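Local coordinates for beta-ketoacyl-[acyl-carrier-protein] synthase FabY (Pseudomonas aeruginosa, PDB 4CW4) that catalyses the condensation of acetyl-CoA with malonyl-ACP to give 3-oxobutanoyl-ACP, the primer that starts fatty acid biosynthesis, at residues 10-15 / 370-375; 211-216 / 379-384; 220-225 / 305-310. All coordinates share one frame; numbering follows the deposited sequence.

Contact 1 (10-15 / 370-375); sequences PVIVGF and VVLMDD
V11 and M373 face each other as an antiparallel hydrogen-bonded pair, and their two bonds anchor the ladder between strands 10-15 and 370-374. V11 N donates a hydrogen bond to M373 O over 2.9 Å, and M373 N donates one back to V11 O. Farther along, V13 N donates to V371 O at 2.8 Å, whereas V371 N turns to G14 O at 2.9 Å, where the donor stands 46° above the carbonyl plane. V13 and G14 therefore both answer to V371, a classic beta bulge: the register slips by one between the I12-L372 and F15-V370 pairs, and V13, whose psi of -5° is not extended, is the extra residue. The weaker CA-H donors add to the ladder, L372 CA lying 3.2 Å from V11 O.

These strands belong to the sheet of the N-terminal half of the thiolase fold, in which 366-374 runs between 10-19 and 307-314, bonding backbone to backbone on both flanks.

Apolar contacts divide over the two faces. On the face of I12, L372 and V370, the I12 and L372 side chains run alongside one another in the same direction, with I12 CG1 3.7 Å from L372 CD2; helices 288-301 and 482-496 cover this side. On the face of V371 and M373, the bulge residue V13 lies across both neighbours at about a right angle. Its chi1 of -55° sets CG1 anti to the carbonyl carbon and leaves CG2 to meet V371 CG1 at 3.7 Å and M373 CG at 3.9 Å. The extended M373 chain carries SD past both V13 methyls, and M373 continues onto L381 of helix 375-381, while V11 packs on A378 of that helix.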
loop_
_atom_site.group_PDB
_atom_site.type_symbol
_atom_site.label_atom_id
_atom_site.label_comp_id
_atom_site.label_asym_id
_atom_site.label_seq_id
_atom_site.Cartn_x
_atom_site.Cartn_y
_atom_site.Cartn_z
ATOM N N PRO A 10 -2.420 18.999 -15.596
ATOM C CA PRO A 10 -2.646 17.589 -15.931
ATOM C C PRO A 10 -3.919 17.381 -16.757
ATOM O O PRO A 10 -5.036 17.679 -16.292
ATOM C CB PRO A 10 -2.805 16.928 -14.546
ATOM C CG PRO A 10 -2.157 17.884 -13.582
ATOM C CD PRO A 10 -2.520 19.218 -14.143
ATOM N N VAL A 11 -3.760 16.870 -17.970
ATOM C CA VAL A 11 -4.918 16.595 -18.812
ATOM C C VAL A 11 -5.067 15.090 -18.999
ATOM O O VAL A 11 -4.077 14.360 -19.066
ATOM C CB VAL A 11 -4.869 17.338 -20.160
ATOM C CG1 VAL A 11 -4.890 18.831 -19.930
ATOM C CG2 VAL A 11 -3.680 16.964 -20.990
ATOM N N ILE A 12 -6.324 14.642 -19.054
ATOM C CA ILE A 12 -6.655 13.242 -19.236
ATOM C C ILE A 12 -6.696 12.946 -20.729
ATOM O O ILE A 12 -7.577 13.447 -21.428
ATOM C CB ILE A 12 -8.014 12.884 -18.596
ATOM C CG1 ILE A 12 -8.044 13.239 -17.106
ATOM C CG2 ILE A 12 -8.323 11.394 -18.837
ATOM C CD1 ILE A 12 -9.430 13.208 -16.511
ATOM N N VAL A 13 -5.728 12.171 -21.215
ATOM C CA VAL A 13 -5.603 11.897 -22.646
ATOM C C VAL A 13 -6.069 10.491 -23.026
ATOM O O VAL A 13 -6.153 10.158 -24.214
ATOM C CB VAL A 13 -4.158 12.130 -23.162
ATOM C CG1 VAL A 13 -3.695 13.550 -22.818
ATOM C CG2 VAL A 13 -3.187 11.086 -22.608
ATOM N N GLY A 14 -6.411 9.677 -22.029
ATOM C CA GLY A 14 -6.915 8.340 -22.278
ATOM C C GLY A 14 -7.491 7.782 -20.998
ATOM O O GLY A 14 -7.189 8.278 -19.920
ATOM N N PHE A 15 -8.322 6.751 -21.117
ATOM C CA PHE A 15 -8.891 6.083 -19.955
ATOM C C PHE A 15 -9.457 4.752 -20.377
ATOM O O PHE A 15 -9.904 4.591 -21.519
ATOM C CB PHE A 15 -9.953 6.958 -19.266
ATOM C CG PHE A 15 -11.159 7.263 -20.117
ATOM C CD1 PHE A 15 -11.174 8.338 -20.974
ATOM C CD2 PHE A 15 -12.294 6.465 -20.035
ATOM C CE1 PHE A 15 -12.288 8.597 -21.747
ATOM C CE2 PHE A 15 -13.408 6.721 -20.787
ATOM C CZ PHE A 15 -13.399 7.778 -21.669
ATOM N N VAL A 370 -6.481 5.967 -15.808
ATOM C CA VAL A 370 -6.471 7.157 -16.645
ATOM C C VAL A 370 -5.032 7.429 -17.049
ATOM O O VAL A 370 -4.085 7.109 -16.308
ATOM C CB VAL A 370 -7.063 8.415 -15.949
ATOM C CG1 VAL A 370 -8.567 8.216 -15.670
ATOM C CG2 VAL A 370 -6.291 8.783 -14.688
ATOM N N VAL A 371 -4.874 8.007 -18.230
ATOM C CA VAL A 371 -3.564 8.416 -18.724
ATOM C C VAL A 371 -3.535 9.927 -18.685
ATOM O O VAL A 371 -4.363 10.567 -19.312
ATOM C CB VAL A 371 -3.309 7.927 -20.153
ATOM C CG1 VAL A 371 -1.889 8.260 -20.585
ATOM C CG2 VAL A 371 -3.572 6.444 -20.275
ATOM N N LEU A 372 -2.604 10.488 -17.922
ATOM C CA LEU A 372 -2.430 11.927 -17.813
ATOM C C LEU A 372 -1.185 12.356 -18.565
ATOM O O LEU A 372 -0.169 11.647 -18.578
ATOM C CB LEU A 372 -2.255 12.354 -16.350
ATOM C CG LEU A 372 -3.306 11.858 -15.360
ATOM C CD1 LEU A 372 -2.987 12.346 -13.953
ATOM C CD2 LEU A 372 -4.707 12.318 -15.804
ATOM N N MET A 373 -1.257 13.541 -19.161
ATOM C CA MET A 373 -0.067 14.201 -19.675
ATOM C C MET A 373 -0.078 15.641 -19.241
ATOM O O MET A 373 -1.133 16.198 -19.014
ATOM C CB MET A 373 -0.034 14.180 -21.201
ATOM C CG MET A 373 0.193 12.839 -21.818
ATOM S SD MET A 373 0.239 12.947 -23.617
ATOM C CE MET A 373 0.621 11.219 -23.969
ATOM N N ASP A 374 1.093 16.255 -19.154
ATOM C CA ASP A 374 1.119 17.703 -19.054
ATOM C C ASP A 374 0.572 18.335 -20.336
ATOM O O ASP A 374 0.603 17.746 -21.416
ATOM C CB ASP A 374 2.515 18.233 -18.734
ATOM C CG ASP A 374 3.494 18.065 -19.868
ATOM O OD1 ASP A 374 3.590 18.973 -20.746
ATOM O OD2 ASP A 374 4.188 17.032 -19.872
ATOM N N ASP A 375 0.073 19.550 -20.202
ATOM C CA ASP A 375 -0.576 20.231 -21.305
ATOM C C ASP A 375 0.327 20.472 -22.502
ATOM O O ASP A 375 -0.126 20.428 -23.639
ATOM C CB ASP A 375 -1.193 21.560 -20.845
ATOM C CG ASP A 375 -0.180 22.534 -20.272
ATOM O OD1 ASP A 375 0.450 22.215 -19.251
ATOM O OD2 ASP A 375 -0.072 23.671 -20.783
#

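Contact 2 (211-216 / 379-384); sequences KTIVDN and LRLGAD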
loop_
_atom_site.group_PDB
_atom_site.type_symbol
_atom_site.label_atom_id
_atom_site.label_comp_id
_atom_site.label_asym_id
_atom_site.label_seq_id
_atom_site.Cartn_x
_atom_site.Cartn_y
_atom_site.Cartn_z
ATOM N N LYS A 211 5.187 3.888 -28.251
ATOM C CA LYS A 211 6.545 4.236 -28.677
ATOM C C LYS A 211 6.718 5.731 -28.951
ATOM O O LYS A 211 7.750 6.311 -28.617
ATOM C CB LYS A 211 6.941 3.447 -29.926
ATOM C CG LYS A 211 8.293 3.848 -30.491
ATOM C CD LYS A 211 9.061 2.640 -30.955
ATOM C CE LYS A 211 10.366 3.029 -31.663
ATOM N NZ LYS A 211 11.235 3.935 -30.874
ATOM N N THR A 212 5.724 6.344 -29.575
ATOM C CA THR A 212 5.786 7.763 -29.866
ATOM C C THR A 212 5.834 8.576 -28.578
ATOM O O THR A 212 6.579 9.562 -28.466
ATOM C CB THR A 212 4.574 8.210 -30.704
ATOM O OG1 THR A 212 4.522 7.453 -31.911
ATOM C CG2 THR A 212 4.676 9.679 -31.061
ATOM N N ILE A 213 5.021 8.171 -27.607
ATOM C CA ILE A 213 5.003 8.845 -26.309
ATOM C C ILE A 213 6.378 8.748 -25.633
ATOM O O ILE A 213 6.959 9.762 -25.241
ATOM C CB ILE A 213 3.880 8.283 -25.407
ATOM C CG1 ILE A 213 2.524 8.607 -26.054
ATOM C CG2 ILE A 213 3.988 8.842 -23.966
ATOM C CD1 ILE A 213 1.333 7.889 -25.393
ATOM N N VAL A 214 6.914 7.539 -25.537
ATOM C CA VAL A 214 8.210 7.328 -24.898
ATOM C C VAL A 214 9.321 8.122 -25.607
ATOM O O VAL A 214 10.175 8.717 -24.940
ATOM C CB VAL A 214 8.557 5.829 -24.856
ATOM C CG1 VAL A 214 9.899 5.614 -24.213
ATOM C CG2 VAL A 214 7.495 5.060 -24.079
ATOM N N ASP A 215 9.296 8.142 -26.943
ATOM C CA ASP A 215 10.301 8.854 -27.749
ATOM C C ASP A 215 10.274 10.377 -27.503
ATOM O O ASP A 215 11.226 11.089 -27.842
ATOM C CB ASP A 215 10.048 8.634 -29.251
ATOM C CG ASP A 215 10.600 7.317 -29.781
ATOM O OD1 ASP A 215 11.376 6.629 -29.089
ATOM O OD2 ASP A 215 10.245 6.982 -30.935
ATOM N N ASN A 216 9.170 10.872 -26.943
ATOM C CA ASN A 216 8.997 12.306 -26.741
ATOM C C ASN A 216 9.270 12.821 -25.335
ATOM O O ASN A 216 9.098 14.007 -25.083
ATOM C CB ASN A 216 7.602 12.742 -27.183
ATOM C CG ASN A 216 7.541 13.066 -28.663
ATOM O OD1 ASN A 216 7.699 14.220 -29.069
ATOM N ND2 ASN A 216 7.332 12.049 -29.477
ATOM N N LEU A 379 -0.335 18.909 -26.197
ATOM C CA LEU A 379 -0.417 19.826 -27.331
ATOM C C LEU A 379 0.496 19.346 -28.463
ATOM O O LEU A 379 0.094 19.265 -29.624
ATOM C CB LEU A 379 -0.001 21.235 -26.880
ATOM C CG LEU A 379 -0.320 22.395 -27.827
ATOM C CD1 LEU A 379 -1.791 22.820 -27.672
ATOM C CD2 LEU A 379 0.631 23.570 -27.583
ATOM N N ARG A 380 1.734 19.025 -28.098
ATOM C CA ARG A 380 2.731 18.551 -29.046
ATOM C C ARG A 380 2.299 17.279 -29.789
ATOM O O ARG A 380 2.543 17.148 -30.984
ATOM C CB ARG A 380 4.075 18.304 -28.339
ATOM C CG ARG A 380 5.214 18.096 -29.309
ATOM C CD ARG A 380 6.417 17.405 -28.707
ATOM N NE ARG A 380 6.812 17.950 -27.422
ATOM C CZ ARG A 380 7.607 17.313 -26.565
ATOM N NH1 ARG A 380 8.106 16.122 -26.864
ATOM N NH2 ARG A 380 7.904 17.869 -25.406
ATOM N N LEU A 381 1.651 16.358 -29.084
ATOM C CA LEU A 381 1.350 15.044 -29.641
ATOM C C LEU A 381 -0.023 14.958 -30.263
ATOM O O LEU A 381 -0.351 13.942 -30.871
ATOM C CB LEU A 381 1.435 13.958 -28.572
ATOM C CG LEU A 381 2.791 13.772 -27.904
ATOM C CD1 LEU A 381 2.714 12.608 -26.918
ATOM C CD2 LEU A 381 3.885 13.554 -28.929
ATOM N N GLY A 382 -0.827 16.008 -30.131
ATOM C CA GLY A 382 -2.199 15.928 -30.602
ATOM C C GLY A 382 -3.058 14.981 -29.750
ATOM O O GLY A 382 -4.031 14.392 -30.254
ATOM N N ALA A 383 -2.705 14.811 -28.480
ATOM C CA ALA A 383 -3.467 13.946 -27.577
ATOM C C ALA A 383 -4.844 14.543 -27.330
ATOM O O ALA A 383 -4.997 15.767 -27.192
ATOM C CB ALA A 383 -2.748 13.805 -26.255
ATOM N N ASP A 384 -5.850 13.688 -27.292
ATOM C CA ASP A 384 -7.184 14.142 -27.001
ATOM C C ASP A 384 -7.267 14.563 -25.538
ATOM O O ASP A 384 -6.424 14.206 -24.710
ATOM C CB ASP A 384 -8.213 13.024 -27.304
ATOM C CG ASP A 384 -9.584 13.555 -27.707
ATOM O OD1 ASP A 384 -9.878 14.757 -27.525
ATOM O OD2 ASP A 384 -10.388 12.748 -28.212
HETATM O O HOH W 1 10.301 16.263 -24.155
#
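Helix 211-215 and the end of helix 379-381 approach through N216, R380 and L381, and the backbones stay well separated: the nearest CA atoms, of I213 and L381, are 7.9 Å apart. Both chains leave their helices here, the second through a Schellman motif in which G382 takes positive phi (69°).

R380, with CG anti to the backbone N and a bend at chi3 (-46°), brings NH1 to two oxygens of N216, 2.9 Å from the backbone O and 2.9 Å from OD1, each accepting on a lone pair in its carbonyl plane. OD1 lies in the guanidinium plane, although amide and guanidinium are turned 42° apart. Water 1 donates to N216 O and accepts from R380 NH2. At the other end of the amide, N216 ND2 donates to T212 O at 2.8 Å, fixing the flip that presents OD1 to the arginine. L381 slides past N216 in the opposite direction, its CD2 3.7 Å from N216 CG, while L381 CD1 reaches I213 CG1 at 4.1 Å.

Behind this partly exposed contact, I213 and L381 both rest on M373 of strand 366-374 and on the loop residue I208, while L379 packs against helix 565-590.

Contact 3 (220-225 / 305-310); sequences DEIAVF and ARVVIV
E221 and R306 open a parallel strand pair, 222-225 beside 307-310, in the sheet of the N-terminal half of the thiolase fold. The two strands run only 12° apart, and I222, A223, V224 and F225 pair in turn with V307, V308, I309 and V310.

The backbone bonds begin with a fork: E221 O accepts from R306 N at 2.8 Å and from V307 N at 3.1 Å, so one carbonyl gathers the start of the second strand. Beyond it the usual parallel zigzag takes over, as A223 N donates to V307 O, I309 N to A223 O and F225 N to I309 O, each at 2.9 Å. CA-H donors fill the gaps between these bonds, among them V308 CA, which meets A223 O.

Apolar contacts lie on both faces. On one, the I222 side chain runs alongside V307 in the same direction; with chi2 at -66° its CD1 bends in to 3.7 Å from V307 CB. V224 and I309 continue this face, which helices 210-215 and 263-273 cover. On the other, A223 meets A305 and V308, and F225 CD2 meets V308 CG1 obliquely at 3.8 Å; F225 and V308 also touch helix 288-301.

The charged ends of E221 and R306 are engaged elsewhere, E221 with K629 and R306 with D374, while D220 bridges to K416 of the second subunit. Between themselves E221 and R306 lie side by side and point the same way, the E221 carboxylate resting along the R306 methylenes with E221 OE1 3.6 Å from R306 CD, and carboxylate and guanidinium planes 84° apart. Water 2 links them, lying at the guanidinium edge in its plane: it donates to E221 OE1 at 2.7 Å and accepts from R306 NH1 at 3.0 Å.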
loop_
_atom_site.group_PDB
_atom_site.type_symbol
_atom_site.label_atom_id
_atom_site.label_comp_id
_atom_site.label_asym_id
_atom_site.label_seq_id
_atom_site.Cartn_x
_atom_site.Cartn_y
_atom_site.Cartn_z
ATOM N N ASP A 220 12.920 8.906 -17.316
ATOM C CA ASP A 220 12.417 9.059 -15.960
ATOM C C ASP A 220 11.128 9.864 -15.880
ATOM O O ASP A 220 10.608 10.056 -14.789
ATOM C CB ASP A 220 13.485 9.674 -15.047
ATOM C CG ASP A 220 13.929 11.061 -15.493
ATOM O OD1 ASP A 220 13.772 11.389 -16.687
ATOM O OD2 ASP A 220 14.490 11.802 -14.641
ATOM N N GLU A 221 10.610 10.312 -17.024
ATOM C CA GLU A 221 9.429 11.189 -17.046
ATOM C C GLU A 221 8.081 10.480 -17.269
ATOM O O GLU A 221 7.044 11.115 -17.520
ATOM C CB GLU A 221 9.646 12.319 -18.074
ATOM C CG GLU A 221 10.689 13.333 -17.595
ATOM C CD GLU A 221 10.960 14.444 -18.586
ATOM O OE1 GLU A 221 10.731 14.221 -19.801
ATOM O OE2 GLU A 221 11.393 15.531 -18.138
ATOM N N ILE A 222 8.118 9.159 -17.183
ATOM C CA ILE A 222 6.926 8.324 -17.188
ATOM C C ILE A 222 6.699 7.866 -15.756
ATOM O O ILE A 222 7.643 7.527 -15.071
ATOM C CB ILE A 222 7.145 7.055 -18.036
ATOM C CG1 ILE A 222 7.584 7.403 -19.452
ATOM C CG2 ILE A 222 5.898 6.175 -18.039
ATOM C CD1 ILE A 222 6.568 8.093 -20.237
ATOM N N ALA A 223 5.460 7.866 -15.295
ATOM C CA ALA A 223 5.144 7.434 -13.942
ATOM C C ALA A 223 3.919 6.549 -13.962
ATOM O O ALA A 223 3.032 6.765 -14.761
ATOM C CB ALA A 223 4.862 8.624 -13.084
ATOM N N VAL A 224 3.886 5.580 -13.055
ATOM C CA VAL A 224 2.745 4.695 -12.880
ATOM C C VAL A 224 2.426 4.586 -11.399
ATOM O O VAL A 224 3.312 4.279 -10.598
ATOM C CB VAL A 224 3.006 3.281 -13.441
ATOM C CG1 VAL A 224 1.793 2.388 -13.228
ATOM C CG2 VAL A 224 3.374 3.350 -14.922
ATOM N N PHE A 225 1.166 4.841 -11.051
ATOM C CA PHE A 225 0.656 4.680 -9.691
ATOM C C PHE A 225 -0.617 3.847 -9.686
ATOM O O PHE A 225 -1.606 4.248 -10.296
ATOM C CB PHE A 225 0.406 6.035 -9.057
ATOM C CG PHE A 225 1.609 6.938 -9.117
ATOM C CD1 PHE A 225 2.766 6.630 -8.414
ATOM C CD2 PHE A 225 1.602 8.073 -9.908
ATOM C CE1 PHE A 225 3.874 7.463 -8.490
ATOM C CE2 PHE A 225 2.716 8.893 -9.986
ATOM C CZ PHE A 225 3.845 8.592 -9.287
ATOM N N ALA A 305 7.370 14.338 -13.803
ATOM C CA ALA A 305 6.895 13.403 -14.825
ATOM C C ALA A 305 5.953 14.100 -15.784
ATOM O O ALA A 305 5.263 15.051 -15.417
ATOM C CB ALA A 305 6.202 12.185 -14.196
ATOM N N ARG A 306 5.921 13.609 -17.011
ATOM C CA ARG A 306 5.122 14.209 -18.062
ATOM C C ARG A 306 3.994 13.306 -18.535
ATOM O O ARG A 306 3.029 13.807 -19.141
ATOM C CB ARG A 306 6.017 14.566 -19.230
ATOM C CG ARG A 306 7.104 15.571 -18.838
ATOM C CD ARG A 306 7.769 16.231 -20.018
ATOM N NE ARG A 306 6.848 17.184 -20.636
ATOM C CZ ARG A 306 7.179 18.102 -21.539
ATOM N NH1 ARG A 306 8.427 18.212 -21.975
ATOM N NH2 ARG A 306 6.252 18.928 -22.001
ATOM N N VAL A 307 4.127 11.997 -18.302
ATOM C CA VAL A 307 3.105 11.020 -18.665
ATOM C C VAL A 307 2.877 10.167 -17.449
ATOM O O VAL A 307 3.832 9.598 -16.917
ATOM C CB VAL A 307 3.542 10.112 -19.833
ATOM C CG1 VAL A 307 2.425 9.139 -20.218
ATOM C CG2 VAL A 307 3.952 10.966 -21.020
ATOM N N VAL A 308 1.631 10.094 -16.995
ATOM C CA VAL A 308 1.326 9.369 -15.777
ATOM C C VAL A 308 0.137 8.442 -15.991
ATOM O O VAL A 308 -0.931 8.868 -16.428
ATOM C CB VAL A 308 0.988 10.311 -14.592
ATOM C CG1 VAL A 308 0.769 9.480 -13.321
ATOM C CG2 VAL A 308 2.072 11.349 -14.378
ATOM N N ILE A 309 0.328 7.168 -15.667
ATOM C CA ILE A 309 -0.771 6.205 -15.686
ATOM C C ILE A 309 -1.189 6.055 -14.236
ATOM O O ILE A 309 -0.377 5.665 -13.392
ATOM C CB ILE A 309 -0.352 4.854 -16.275
ATOM C CG1 ILE A 309 -0.165 4.942 -17.812
ATOM C CG2 ILE A 309 -1.425 3.795 -15.999
ATOM C CD1 ILE A 309 0.965 5.846 -18.297
ATOM N N VAL A 310 -2.433 6.412 -13.938
ATOM C CA VAL A 310 -2.949 6.361 -12.573
ATOM C C VAL A 310 -4.187 5.487 -12.533
ATOM O O VAL A 310 -5.094 5.658 -13.338
ATOM C CB VAL A 310 -3.387 7.757 -12.071
ATOM C CG1 VAL A 310 -3.734 7.703 -10.588
ATOM C CG2 VAL A 310 -2.325 8.826 -12.327
HETATM O O HOH W 2 10.780 16.330 -21.536
#

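Contacts 1 and 3 are buried and contact 2 lies nearer the surface. Contacts 1 and 3 share a sheet: strand 366-374 of contact 1 neighbours strand 307-314 of contact 3, so an antiparallel, bulged pairing adjoins a regular parallel one, and both rest on helix 288-301. Contact 2 is instead made between helix ends, and an arginine bonded to an asparagine replaces the backbone ladder. Its apolar side meets the sheet, M373 CE lying 3.7 Å from I213 CD1 and I213 also touching V307. Charge gathers where the three converge: D374 of contact 1 bridges to R306 of contact 3, whose guanidinium lies close to that of R380 in contact 2.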